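Long-range contacts in protease LasA (Pseudomonas aeruginosa, PDB 3IT7), which cuts pentaglycine cross-links of staphylococcal peptidoglycan and degrades elastin, acting as a secreted zinc metalloendopeptidase of the M23A family: residues Ser16-Gly21 with Phe172-Asn177; Thr48-Ala53 with Leu99-Gly104; Cys65-Thr70 with Ile85-Gly90; Asn78-Asp83 with His120-Leu125. All coordinates share one frame; numbering follows the deposited sequence.

Contact 1: Ser16-Gly21 with Phe172-Asn177; sequences SWQPNG and FRPLYN
Trp17 and Leu175 face each other as an antiparallel hydrogen-bonded pair. Leu175 N gives a bond of 2.8 Å to Trp17 O, approaching from above the carbonyl plane, whereas the return bond from Trp17 N to Leu175 O is weak. One residue on, Ser16 and Tyr176 form the non-hydrogen-bonded pair, and Ser16 OG rests 3.2 Å from Tyr176 CA, beside the tyrosine CB and near the plane of its ring. Ser16 OG gets there because it lies anti to its own carbonyl carbon (chi1 -57°). At the far end Phe172 N reaches Pro19 O at 2.8 Å, nearly in line with the C=O bond. The Phe172 ring then turns one face to Pro19 O and Asn20 CA, both lying toward the rim, and its CZ comes 3.5 Å from Asn20 CB. Gln18 lies alongside the backbone from Phe172 to Pro174, its CG 3.8 Å from Pro174 N. This short ladder adds the chain's last strand to the edge of the large antiparallel sheet, with strand 34-38 on the other side of strand 16-19. Between the two strands, Pro19 CD and Leu175 CB meet at 4.1 Å with their side chains crossing at about a right angle, and Phe160 of strand 159-162 packs on both. In the next shell Trp41 meets the Phe172 ring edge-to-face, and Asn20 OD1 accepts a hydrogen bond from the backbone N of the zinc ligand Asp36.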
loop_
_atom_site.group_PDB
_atom_site.type_symbol
_atom_site.label_atom_id
_atom_site.label_comp_id
_atom_site.label_asym_id
_atom_site.label_seq_id
_atom_site.Cartn_x
_atom_site.Cartn_y
_atom_site.Cartn_z
ATOM N N SER A 16 12.679 1.282 -3.513
ATOM C CA SER A 16 12.423 1.969 -2.242
ATOM C C SER A 16 11.510 3.184 -2.405
ATOM O O SER A 16 11.835 4.110 -3.160
ATOM C CB SER A 16 13.749 2.420 -1.612
ATOM O OG SER A 16 14.621 1.325 -1.419
ATOM N N TRP A 17 10.387 3.182 -1.681
ATOM C CA TRP A 17 9.465 4.321 -1.643
ATOM C C TRP A 17 9.326 4.815 -0.206
ATOM O O TRP A 17 9.652 4.088 0.743
ATOM C CB TRP A 17 8.076 3.932 -2.173
ATOM C CG TRP A 17 7.956 3.698 -3.660
ATOM C CD1 TRP A 17 8.966 3.672 -4.591
ATOM C CD2 TRP A 17 6.749 3.406 -4.373
ATOM N NE1 TRP A 17 8.451 3.409 -5.845
ATOM C CE2 TRP A 17 7.095 3.235 -5.737
ATOM C CE3 TRP A 17 5.405 3.282 -3.996
ATOM C CZ2 TRP A 17 6.145 2.939 -6.721
ATOM C CZ3 TRP A 17 4.454 2.987 -4.979
ATOM C CH2 TRP A 17 4.835 2.818 -6.326
ATOM N N GLN A 18 8.833 6.042 -0.059
ATOM C CA GLN A 18 8.632 6.668 1.246
ATOM C C GLN A 18 7.188 6.516 1.724
ATOM O O GLN A 18 6.272 7.020 1.075
ATOM C CB GLN A 18 8.962 8.155 1.182
ATOM C CG GLN A 18 10.348 8.517 0.669
ATOM C CD GLN A 18 10.547 10.028 0.630
ATOM O OE1 GLN A 18 9.831 10.773 1.301
ATOM N NE2 GLN A 18 11.498 10.484 -0.169
ATOM N N PRO A 19 6.979 5.831 2.864
ATOM C CA PRO A 19 5.631 5.726 3.429
ATOM C C PRO A 19 5.281 6.930 4.302
ATOM O O PRO A 19 6.175 7.556 4.871
ATOM C CB PRO A 19 5.719 4.468 4.295
ATOM C CG PRO A 19 7.151 4.433 4.739
ATOM C CD PRO A 19 7.950 4.979 3.582
ATOM N N ASN A 20 3.996 7.263 4.400
ATOM C CA ASN A 20 3.567 8.207 5.434
ATOM C C ASN A 20 2.906 7.459 6.603
ATOM O O ASN A 20 2.900 6.225 6.624
ATOM C CB ASN A 20 2.701 9.348 4.856
ATOM C CG ASN A 20 1.296 8.904 4.495
ATOM O OD1 ASN A 20 0.977 7.723 4.567
ATOM N ND2 ASN A 20 0.447 9.860 4.099
ATOM N N GLY A 21 2.360 8.198 7.565
ATOM C CA GLY A 21 1.769 7.597 8.765
ATOM C C GLY A 21 0.489 6.820 8.504
ATOM O O GLY A 21 -0.312 7.201 7.641
ATOM N N PHE A 172 8.454 8.957 5.631
ATOM C CA PHE A 172 9.097 9.923 4.727
ATOM C C PHE A 172 10.597 9.687 4.539
ATOM O O PHE A 172 11.376 10.624 4.349
ATOM C CB PHE A 172 8.779 11.365 5.140
ATOM C CG PHE A 172 7.307 11.706 5.052
ATOM C CD1 PHE A 172 6.571 11.962 6.197
ATOM C CD2 PHE A 172 6.663 11.747 3.818
ATOM C CE1 PHE A 172 5.211 12.271 6.118
ATOM C CE2 PHE A 172 5.300 12.054 3.723
ATOM C CZ PHE A 172 4.575 12.324 4.877
ATOM N N ARG A 173 10.978 8.417 4.608
ATOM C CA ARG A 173 12.322 7.972 4.280
ATOM C C ARG A 173 12.184 6.728 3.419
ATOM O O ARG A 173 11.267 5.924 3.641
ATOM C CB ARG A 173 13.100 7.645 5.550
ATOM C CG ARG A 173 13.406 8.854 6.425
ATOM C CD ARG A 173 13.732 8.398 7.813
ATOM N NE ARG A 173 14.059 9.506 8.709
ATOM C CZ ARG A 173 14.532 9.337 9.941
ATOM N NH1 ARG A 173 14.738 8.114 10.414
ATOM N NH2 ARG A 173 14.819 10.390 10.694
ATOM N N PRO A 174 13.090 6.552 2.436
ATOM C CA PRO A 174 12.984 5.387 1.550
ATOM C C PRO A 174 12.906 4.075 2.330
ATOM O O PRO A 174 13.650 3.875 3.282
ATOM C CB PRO A 174 14.283 5.449 0.732
ATOM C CG PRO A 174 14.645 6.893 0.725
ATOM C CD PRO A 174 14.269 7.377 2.105
ATOM N N LEU A 175 11.991 3.204 1.926
ATOM C CA LEU A 175 11.848 1.891 2.531
ATOM C C LEU A 175 12.072 0.824 1.459
ATOM O O LEU A 175 11.262 0.675 0.537
ATOM C CB LEU A 175 10.462 1.752 3.167
ATOM C CG LEU A 175 10.108 0.451 3.900
ATOM C CD1 LEU A 175 10.907 0.308 5.193
ATOM C CD2 LEU A 175 8.622 0.428 4.194
ATOM N N TYR A 176 13.184 0.099 1.578
ATOM C CA TYR A 176 13.571 -0.923 0.596
ATOM C C TYR A 176 12.663 -2.162 0.635
ATOM O O TYR A 176 12.332 -2.658 1.712
ATOM C CB TYR A 176 15.031 -1.339 0.815
ATOM C CG TYR A 176 15.522 -2.367 -0.186
ATOM C CD1 TYR A 176 15.532 -3.728 0.127
ATOM C CD2 TYR A 176 15.955 -1.977 -1.452
ATOM C CE1 TYR A 176 15.970 -4.673 -0.799
ATOM C CE2 TYR A 176 16.396 -2.905 -2.377
ATOM C CZ TYR A 176 16.403 -4.248 -2.047
ATOM O OH TYR A 176 16.838 -5.157 -2.974
ATOM N N ASN A 177 12.290 -2.663 -0.543
ATOM C CA ASN A 177 11.440 -3.848 -0.659
ATOM C C ASN A 177 12.202 -5.107 -1.111
ATOM O O ASN A 177 12.520 -5.249 -2.296
ATOM C CB ASN A 177 10.264 -3.585 -1.606
ATOM C CG ASN A 177 9.307 -4.763 -1.687
ATOM O OD1 ASN A 177 9.269 -5.602 -0.794
ATOM N ND2 ASN A 177 8.537 -4.833 -2.765
#

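Contact 2: Thr48-Ala53 with Leu99-Gly104; sequences TYSVVA and LGVYAG
The Tyr102 ring carries Thr48 CB over one face, 3.9 Å from the centroid in a CH-pi contact, with Tyr49 N over the same face and Val51 CG2 near its edge. Its hydroxyl oxygen lies in the plane of the Tyr49 ring, 3.7 Å from Tyr49 CD2, the two side chains running side by side in the same direction; that OH is hydrogen-bonded to Tyr39 N. With chi1 at 64°, Thr48 points OG1 at Tyr102 O, which it grips at 2.8 Å. Between the strands, Val51 N bonds to Gly100 O at 2.8 Å and Leu99 N to Val51 O at 2.9 Å, so Leu99 and Gly100 both face Val51 in a classic beta bulge. Beyond it, Leu99 CG packs 3.6 Å from Ala53 N. The Thr48 hydroxyl thus anchors the Tyr102 backbone, while the Tyr39 N-H bond to OH and the packing of Thr48 over the face probably restrain the ring, which sits close to His120, inferred to act in catalysis.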
loop_
_atom_site.group_PDB
_atom_site.type_symbol
_atom_site.label_atom_id
_atom_site.label_comp_id
_atom_site.label_asym_id
_atom_site.label_seq_id
_atom_site.Cartn_x
_atom_site.Cartn_y
_atom_site.Cartn_z
ATOM N N THR A 48 5.743 9.309 -11.924
ATOM C CA THR A 48 5.272 8.370 -10.908
ATOM C C THR A 48 5.737 6.962 -11.263
ATOM O O THR A 48 6.283 6.740 -12.347
ATOM C CB THR A 48 3.747 8.396 -10.769
ATOM O OG1 THR A 48 3.150 7.945 -11.991
ATOM C CG2 THR A 48 3.248 9.812 -10.438
ATOM N N TYR A 49 5.514 6.012 -10.355
ATOM C CA TYR A 49 6.144 4.696 -10.479
ATOM C C TYR A 49 5.211 3.515 -10.212
ATOM O O TYR A 49 4.070 3.695 -9.767
ATOM C CB TYR A 49 7.400 4.654 -9.603
ATOM C CG TYR A 49 8.386 5.712 -10.029
ATOM C CD1 TYR A 49 9.205 5.510 -11.137
ATOM C CD2 TYR A 49 8.463 6.938 -9.358
ATOM C CE1 TYR A 49 10.101 6.482 -11.553
ATOM C CE2 TYR A 49 9.360 7.928 -9.771
ATOM C CZ TYR A 49 10.176 7.685 -10.866
ATOM O OH TYR A 49 11.062 8.642 -11.293
ATOM N N SER A 50 5.724 2.318 -10.482
ATOM C CA SER A 50 4.925 1.097 -10.570
ATOM C C SER A 50 4.419 0.583 -9.238
ATOM O O SER A 50 5.201 0.349 -8.319
ATOM C CB SER A 50 5.731 -0.008 -11.252
ATOM O OG SER A 50 6.152 0.402 -12.534
ATOM N N VAL A 51 3.106 0.401 -9.153
ATOM C CA VAL A 51 2.469 -0.223 -8.001
ATOM C C VAL A 51 2.312 -1.704 -8.311
ATOM O O VAL A 51 1.925 -2.065 -9.424
ATOM C CB VAL A 51 1.074 0.411 -7.719
ATOM C CG1 VAL A 51 0.334 -0.330 -6.592
ATOM C CG2 VAL A 51 1.212 1.890 -7.380
ATOM N N VAL A 52 2.633 -2.564 -7.346
ATOM C CA VAL A 52 2.477 -4.010 -7.539
ATOM C C VAL A 52 1.616 -4.650 -6.450
ATOM O O VAL A 52 1.460 -4.094 -5.357
ATOM C CB VAL A 52 3.851 -4.753 -7.639
ATOM C CG1 VAL A 52 4.738 -4.145 -8.738
ATOM C CG2 VAL A 52 4.574 -4.745 -6.306
ATOM N N ALA A 53 1.064 -5.823 -6.765
ATOM C CA ALA A 53 0.318 -6.626 -5.807
ATOM C C ALA A 53 1.201 -6.977 -4.615
ATOM O O ALA A 53 2.352 -7.396 -4.785
ATOM C CB ALA A 53 -0.203 -7.906 -6.478
ATOM N N LEU A 99 0.349 -3.744 -11.106
ATOM C CA LEU A 99 -1.073 -3.425 -11.210
ATOM C C LEU A 99 -1.289 -2.159 -12.038
ATOM O O LEU A 99 -2.330 -1.995 -12.671
ATOM C CB LEU A 99 -1.695 -3.248 -9.813
ATOM C CG LEU A 99 -1.610 -4.407 -8.804
ATOM C CD1 LEU A 99 -2.204 -3.990 -7.471
ATOM C CD2 LEU A 99 -2.304 -5.670 -9.318
ATOM N N GLY A 100 -0.297 -1.270 -12.016
ATOM C CA GLY A 100 -0.352 0.013 -12.711
ATOM C C GLY A 100 0.655 0.937 -12.050
ATOM O O GLY A 100 1.663 0.470 -11.514
ATOM N N VAL A 101 0.384 2.242 -12.087
ATOM C CA VAL A 101 1.210 3.234 -11.386
ATOM C C VAL A 101 0.305 4.028 -10.442
ATOM O O VAL A 101 -0.919 3.920 -10.536
ATOM C CB VAL A 101 1.934 4.214 -12.360
ATOM C CG1 VAL A 101 2.964 3.474 -13.252
ATOM C CG2 VAL A 101 0.936 5.015 -13.209
ATOM N N TYR A 102 0.885 4.813 -9.532
ATOM C CA TYR A 102 0.069 5.797 -8.835
ATOM C C TYR A 102 -0.049 7.031 -9.721
ATOM O O TYR A 102 0.877 7.365 -10.469
ATOM C CB TYR A 102 0.562 6.104 -7.409
ATOM C CG TYR A 102 1.989 6.587 -7.267
ATOM C CD1 TYR A 102 2.301 7.949 -7.317
ATOM C CD2 TYR A 102 3.028 5.680 -7.029
ATOM C CE1 TYR A 102 3.626 8.394 -7.158
ATOM C CE2 TYR A 102 4.345 6.112 -6.875
ATOM C CZ TYR A 102 4.640 7.464 -6.936
ATOM O OH TYR A 102 5.950 7.874 -6.780
ATOM N N ALA A 103 -1.202 7.685 -9.665
ATOM C CA ALA A 103 -1.530 8.742 -10.626
ATOM C C ALA A 103 -0.702 10.013 -10.435
ATOM O O ALA A 103 -0.440 10.430 -9.303
ATOM C CB ALA A 103 -3.001 9.055 -10.560
ATOM N N GLY A 104 -0.302 10.620 -11.552
ATOM C CA GLY A 104 0.543 11.813 -11.542
ATOM C C GLY A 104 -0.173 13.156 -11.540
ATOM O O GLY A 104 0.469 14.198 -11.397
#

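Contact 3: Cys65-Thr70 with Ile85-Gly90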
loop_
_atom_site.group_PDB
_atom_site.type_symbol
_atom_site.label_atom_id
_atom_site.label_comp_id
_atom_site.label_asym_id
_atom_site.label_seq_id
_atom_site.Cartn_x
_atom_site.Cartn_y
_atom_site.Cartn_z
ATOM N N CYS A 65 -8.948 4.359 -11.025
ATOM C CA CYS A 65 -7.980 4.740 -9.994
ATOM C C CYS A 65 -8.012 3.872 -8.728
ATOM O O CYS A 65 -7.357 4.188 -7.740
ATOM C CB CYS A 65 -8.103 6.235 -9.658
ATOM S SG CYS A 65 -9.660 6.720 -8.898
ATOM N N GLN A 66 -8.768 2.774 -8.771
ATOM C CA GLN A 66 -8.906 1.887 -7.616
ATOM C C GLN A 66 -8.951 0.406 -7.999
ATOM O O GLN A 66 -9.732 0.010 -8.873
ATOM C CB GLN A 66 -10.128 2.257 -6.775
ATOM C CG GLN A 66 -10.136 1.566 -5.413
ATOM C CD GLN A 66 -11.330 1.918 -4.543
ATOM O OE1 GLN A 66 -11.381 1.533 -3.376
ATOM N NE2 GLN A 66 -12.291 2.654 -5.099
ATOM N N VAL A 67 -8.117 -0.390 -7.325
ATOM C CA VAL A 67 -8.008 -1.843 -7.550
ATOM C C VAL A 67 -7.959 -2.602 -6.221
ATOM O O VAL A 67 -7.328 -2.142 -5.263
ATOM C CB VAL A 67 -6.725 -2.193 -8.356
ATOM C CG1 VAL A 67 -6.505 -3.700 -8.427
ATOM C CG2 VAL A 67 -6.805 -1.635 -9.754
ATOM N N ARG A 68 -8.621 -3.762 -6.175
ATOM C CA ARG A 68 -8.570 -4.656 -5.020
ATOM C C ARG A 68 -7.986 -6.015 -5.432
ATOM O O ARG A 68 -8.259 -6.503 -6.536
ATOM C CB ARG A 68 -9.974 -4.829 -4.425
ATOM C CG ARG A 68 -10.063 -5.736 -3.185
ATOM C CD ARG A 68 -9.961 -4.959 -1.872
ATOM N NE ARG A 68 -11.002 -3.935 -1.769
ATOM C CZ ARG A 68 -12.201 -4.107 -1.213
ATOM N NH1 ARG A 68 -12.554 -5.276 -0.674
ATOM N NH2 ARG A 68 -13.055 -3.093 -1.193
ATOM N N VAL A 69 -7.177 -6.609 -4.552
ATOM C CA VAL A 69 -6.655 -7.975 -4.736
ATOM C C VAL A 69 -7.020 -8.810 -3.513
ATOM O O VAL A 69 -6.640 -8.466 -2.388
ATOM C CB VAL A 69 -5.105 -8.005 -4.934
ATOM C CG1 VAL A 69 -4.609 -9.442 -5.175
ATOM C CG2 VAL A 69 -4.678 -7.091 -6.083
ATOM N N THR A 70 -7.751 -9.901 -3.736
ATOM C CA THR A 70 -8.310 -10.706 -2.651
ATOM C C THR A 70 -7.752 -12.129 -2.676
ATOM O O THR A 70 -7.908 -12.850 -3.663
ATOM C CB THR A 70 -9.865 -10.760 -2.710
ATOM O OG1 THR A 70 -10.405 -9.432 -2.675
ATOM C CG2 THR A 70 -10.450 -11.570 -1.534
ATOM N N ILE A 85 -3.985 1.253 -15.097
ATOM C CA ILE A 85 -4.274 -0.079 -14.579
ATOM C C ILE A 85 -4.131 -1.128 -15.694
ATOM O O ILE A 85 -4.748 -1.016 -16.754
ATOM C CB ILE A 85 -5.663 -0.134 -13.890
ATOM C CG1 ILE A 85 -5.668 0.766 -12.648
ATOM C CG2 ILE A 85 -6.036 -1.571 -13.507
ATOM C CD1 ILE A 85 -7.038 0.938 -11.997
ATOM N N GLN A 86 -3.285 -2.127 -15.453
ATOM C CA GLN A 86 -2.996 -3.137 -16.478
ATOM C C GLN A 86 -3.483 -4.541 -16.125
ATOM O O GLN A 86 -3.045 -5.526 -16.716
ATOM C CB GLN A 86 -1.509 -3.144 -16.817
ATOM C CG GLN A 86 -0.591 -3.520 -15.672
ATOM C CD GLN A 86 0.856 -3.476 -16.082
ATOM O OE1 GLN A 86 1.360 -2.428 -16.484
ATOM N NE2 GLN A 86 1.540 -4.614 -15.982
ATOM N N VAL A 87 -4.405 -4.615 -15.171
ATOM C CA VAL A 87 -5.048 -5.864 -14.790
ATOM C C VAL A 87 -6.562 -5.753 -14.997
ATOM O O VAL A 87 -7.100 -4.643 -15.026
ATOM C CB VAL A 87 -4.741 -6.252 -13.319
ATOM C CG1 VAL A 87 -3.287 -6.725 -13.164
ATOM C CG2 VAL A 87 -5.061 -5.096 -12.356
ATOM N N SER A 88 -7.232 -6.902 -15.123
ATOM C CA SER A 88 -8.676 -6.972 -15.394
ATOM C C SER A 88 -9.433 -7.685 -14.279
ATOM O O SER A 88 -8.845 -8.485 -13.550
ATOM C CB SER A 88 -8.926 -7.722 -16.705
ATOM O OG SER A 88 -8.163 -7.171 -17.765
ATOM N N ASN A 89 -10.735 -7.409 -14.163
ATOM C CA ASN A 89 -11.601 -8.092 -13.196
ATOM C C ASN A 89 -11.487 -9.591 -13.332
ATOM O O ASN A 89 -11.639 -10.131 -14.432
ATOM C CB ASN A 89 -13.078 -7.714 -13.378
ATOM C CG ASN A 89 -13.382 -6.303 -12.945
ATOM O OD1 ASN A 89 -13.060 -5.901 -11.829
ATOM N ND2 ASN A 89 -14.027 -5.539 -13.827
ATOM N N GLY A 90 -11.217 -10.256 -12.215
ATOM C CA GLY A 90 -11.123 -11.704 -12.191
ATOM C C GLY A 90 -9.738 -12.252 -12.492
ATOM O O GLY A 90 -9.527 -13.455 -12.376
#
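Val67 and Ile85 extend past each other in opposite directions, so the contact is made by the flank and end of the isoleucine against a single branch of the valine. That branch is CG2, which sits 3.4 Å from Ile85 CD1, closer than carbons usually pack. Ile85 also lays CG2 and CG1 against the same methyl, at 3.8 Å and 3.9 Å from Val67 CG2, so one methyl is touched by three carbons of its neighbour. The torsions account for this reach: Ile85 CG1 stands anti to the carbonyl carbon (chi1 -65°) and the chain runs on extended to CD1 (chi2 172°), which carries the terminal methyl beyond the valine to within 4.0 Å of Cys65 N. The other valine branch looks toward Val87, two residues further along the loop, Val67 CG1 lying 4.4 Å from Val87 CG2. No hydrogen bond joins the two segments; the side-chain contacts are all apolar, and the contact is small. Ile85 also touches Val61, and Val87 touches Val59, both of strand 57-63; Val59 touches Val67 as well, so the valines and isoleucine form one hydrophobic cluster. Strand 66-70 lies between strands 57-63 and 75-83 in the antiparallel sheet, while Ile85-Gly90 is the connection from strand 75-83 to strand 92-93. The start of the loop thus packs against the first part of the strand, near the Cys65-Cys111 disulfide.

Contact 4: Asn78-Asp83 with His120-Leu125. With ZN (zinc ion), chain C; TLA (L(+)-tartaric acid), chain D.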
loop_
_atom_site.group_PDB
_atom_site.type_symbol
_atom_site.label_atom_id
_atom_site.label_comp_id
_atom_site.label_asym_id
_atom_site.label_seq_id
_atom_site.Cartn_x
_atom_site.Cartn_y
_atom_site.Cartn_z
ATOM N N ASN A 78 -6.192 -3.124 -0.881
ATOM C CA ASN A 78 -6.823 -2.128 -1.739
ATOM C C ASN A 78 -5.768 -1.101 -2.151
ATOM O O ASN A 78 -4.893 -0.742 -1.355
ATOM C CB ASN A 78 -7.991 -1.460 -1.001
ATOM C CG ASN A 78 -8.992 -0.794 -1.946
ATOM O OD1 ASN A 78 -9.793 -1.465 -2.607
ATOM N ND2 ASN A 78 -8.965 0.526 -1.994
ATOM N N TYR A 79 -5.856 -0.654 -3.401
ATOM C CA TYR A 79 -4.887 0.246 -4.018
ATOM C C TYR A 79 -5.654 1.407 -4.632
ATOM O O TYR A 79 -6.474 1.205 -5.530
ATOM C CB TYR A 79 -4.088 -0.509 -5.098
ATOM C CG TYR A 79 -3.470 -1.801 -4.590
ATOM C CD1 TYR A 79 -4.246 -2.954 -4.425
ATOM C CD2 TYR A 79 -2.115 -1.867 -4.260
ATOM C CE1 TYR A 79 -3.699 -4.136 -3.943
ATOM C CE2 TYR A 79 -1.546 -3.057 -3.777
ATOM C CZ TYR A 79 -2.348 -4.183 -3.623
ATOM O OH TYR A 79 -1.811 -5.348 -3.138
ATOM N N TYR A 80 -5.397 2.622 -4.150
ATOM C CA TYR A 80 -6.180 3.792 -4.546
ATOM C C TYR A 80 -5.308 4.974 -5.007
ATOM O O TYR A 80 -4.141 5.090 -4.610
ATOM C CB TYR A 80 -7.119 4.171 -3.386
ATOM C CG TYR A 80 -8.044 5.344 -3.617
ATOM C CD1 TYR A 80 -8.932 5.367 -4.695
ATOM C CD2 TYR A 80 -8.056 6.424 -2.726
ATOM C CE1 TYR A 80 -9.789 6.442 -4.895
ATOM C CE2 TYR A 80 -8.918 7.511 -2.919
ATOM C CZ TYR A 80 -9.775 7.513 -4.004
ATOM O OH TYR A 80 -10.629 8.576 -4.195
ATOM N N HIS A 81 -5.885 5.842 -5.842
ATOM C CA HIS A 81 -5.149 6.894 -6.578
ATOM C C HIS A 81 -4.231 6.261 -7.637
ATOM O O HIS A 81 -3.130 6.760 -7.903
ATOM C CB HIS A 81 -4.309 7.807 -5.660
ATOM C CG HIS A 81 -5.081 8.481 -4.570
ATOM N ND1 HIS A 81 -6.218 9.223 -4.806
ATOM C CD2 HIS A 81 -4.847 8.564 -3.238
ATOM C CE1 HIS A 81 -6.658 9.723 -3.662
ATOM N NE2 HIS A 81 -5.844 9.335 -2.696
ATOM N N MET A 82 -4.694 5.154 -8.209
ATOM C CA MET A 82 -4.006 4.442 -9.290
ATOM C C MET A 82 -4.212 5.126 -10.645
ATOM O O MET A 82 -5.136 5.921 -10.812
ATOM C CB MET A 82 -4.564 3.022 -9.401
ATOM C CG MET A 82 -4.313 2.130 -8.184
ATOM S SD MET A 82 -2.575 1.670 -8.005
ATOM C CE MET A 82 -2.358 0.651 -9.465
ATOM N N ASP A 83 -3.349 4.791 -11.602
ATOM C CA ASP A 83 -3.551 5.119 -13.012
ATOM C C ASP A 83 -2.905 4.003 -13.840
ATOM O O ASP A 83 -2.184 3.149 -13.299
ATOM C CB ASP A 83 -2.951 6.502 -13.341
ATOM C CG ASP A 83 -3.379 7.044 -14.716
ATOM O OD1 ASP A 83 -4.224 6.430 -15.405
ATOM O OD2 ASP A 83 -2.855 8.110 -15.108
ATOM N N HIS A 120 0.679 9.889 -4.960
ATOM C CA HIS A 120 1.007 8.798 -4.042
ATOM C C HIS A 120 0.009 7.651 -4.193
ATOM O O HIS A 120 -1.102 7.845 -4.697
ATOM C CB HIS A 120 0.993 9.280 -2.586
ATOM C CG HIS A 120 -0.368 9.655 -2.091
ATOM N ND1 HIS A 120 -0.907 10.912 -2.277
ATOM C CD2 HIS A 120 -1.301 8.942 -1.415
ATOM C CE1 HIS A 120 -2.113 10.954 -1.741
ATOM N NE2 HIS A 120 -2.378 9.771 -1.217
ATOM N N LEU A 121 0.415 6.467 -3.740
ATOM C CA LEU A 121 -0.479 5.323 -3.601
ATOM C C LEU A 121 -1.133 5.358 -2.213
ATOM O O LEU A 121 -0.458 5.619 -1.219
ATOM C CB LEU A 121 0.307 4.021 -3.752
ATOM C CG LEU A 121 -0.398 2.711 -3.370
ATOM C CD1 LEU A 121 -1.474 2.328 -4.417
ATOM C CD2 LEU A 121 0.627 1.584 -3.208
ATOM N N HIS A 122 -2.438 5.105 -2.162
ATOM C CA HIS A 122 -3.153 4.867 -0.906
ATOM C C HIS A 122 -3.405 3.366 -0.820
ATOM O O HIS A 122 -4.128 2.792 -1.650
ATOM C CB HIS A 122 -4.457 5.685 -0.857
ATOM C CG HIS A 122 -5.365 5.345 0.288
ATOM N ND1 HIS A 122 -5.277 5.953 1.524
ATOM C CD2 HIS A 122 -6.412 4.489 0.366
ATOM C CE1 HIS A 122 -6.214 5.467 2.319
ATOM N NE2 HIS A 122 -6.916 4.577 1.641
ATOM N N PHE A 123 -2.780 2.740 0.177
ATOM C CA PHE A 123 -2.707 1.281 0.291
ATOM C C PHE A 123 -3.385 0.846 1.583
ATOM O O PHE A 123 -3.099 1.407 2.645
ATOM C CB PHE A 123 -1.223 0.851 0.273
ATOM C CG PHE A 123 -0.988 -0.626 0.499
ATOM C CD1 PHE A 123 -1.294 -1.563 -0.492
ATOM C CD2 PHE A 123 -0.402 -1.076 1.679
ATOM C CE1 PHE A 123 -1.050 -2.932 -0.291
ATOM C CE2 PHE A 123 -0.152 -2.446 1.886
ATOM C CZ PHE A 123 -0.484 -3.371 0.895
ATOM N N SER A 124 -4.267 -0.156 1.499
ATOM C CA SER A 124 -5.070 -0.584 2.649
ATOM C C SER A 124 -5.109 -2.100 2.838
ATOM O O SER A 124 -5.051 -2.860 1.865
ATOM C CB SER A 124 -6.509 -0.077 2.512
ATOM O OG SER A 124 -6.558 1.322 2.330
ATOM N N LEU A 125 -5.233 -2.525 4.098
ATOM C CA LEU A 125 -5.386 -3.941 4.451
ATOM C C LEU A 125 -6.840 -4.263 4.807
ATOM O O LEU A 125 -7.504 -3.497 5.532
ATOM C CB LEU A 125 -4.464 -4.310 5.622
ATOM C CG LEU A 125 -4.414 -5.773 6.090
ATOM C CD1 LEU A 125 -3.834 -6.675 4.999
ATOM C CD2 LEU A 125 -3.610 -5.921 7.385
HETATM ZN ZN ZN C . -4.058 7.272 2.368
HETATM O O1 TLA D . -5.157 9.052 2.411
HETATM O O11 TLA D . -4.432 8.789 0.363
HETATM C C1 TLA D . -4.912 9.502 1.274
HETATM C C2 TLA D . -5.209 10.958 1.013
HETATM O O2 TLA D . -5.040 11.287 -0.370
HETATM C C3 TLA D . -4.270 11.843 1.828
HETATM O O3 TLA D . -2.907 11.586 1.456
HETATM C C4 TLA D . -4.625 13.277 1.554
HETATM O O4 TLA D . -5.769 13.670 1.886
HETATM O O41 TLA D . -3.767 14.011 1.002
HETATM O O HOH W 1 -6.709 1.561 -0.657
#
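His81 approaches His120 and the bound tartrate, probably from the crystallisation liquor: its CB sits 3.3 Å from His120 O, CD2 is 3.4 Å from His120 NE2, and NE2 at the tip is hydrogen-bonded to tartrate O2 at 3.1 Å, with a weak bond to O11. Its ring, at 70° to the plane of the His120 ring, has Tyr80 CD2 over one face, and ND1 is hydrogen-bonded to Ala109 O, which fixes its rotation. His120 NE2 donates to the same tartrate O11 at 2.8 Å, nearly straight. Both histidines are inferred to be proton donors or acceptors in catalysis. His120 opens the H-x-H motif of M23 peptidases, whose second histidine, His122, binds zinc through ND1 at 2.0 Å while His23 and Asp36 complete the protein ligands. The two strands pair antiparallel: Tyr80 and His122 exchange two backbone bonds, as do Asn78 and Ser124. On the sheet face away from the metal, Tyr79 CE2 lies 3.5 Å from Phe123 CE1, and Leu121 CD1 fits against Met82 SD.

How the contacts relate
Strand 75-83, one half of contact 4, pairs with a strand of contact 3 and with one of contact 2. Strand 66-70 joins it on one side, through Val67 O to Tyr79 N at 2.8 Å, while strand 98-102 joins it farther along, through Ala103 N to His81 O, also at 2.8 Å. Contacts 2 and 4 are the closest of the set, their centres about 9 Å apart. Contact 1 lies across the fold from contact 3, about 23 Å between centres, yet it meets contact 2 where Trp17 CH2 packs 3.4 Å from Tyr102 CE2. Contact 4 holds zinc and tartrate; contact 1 approaches the site through Asn20, whose side chain is about 5 Å from the tartrate at nearest atoms.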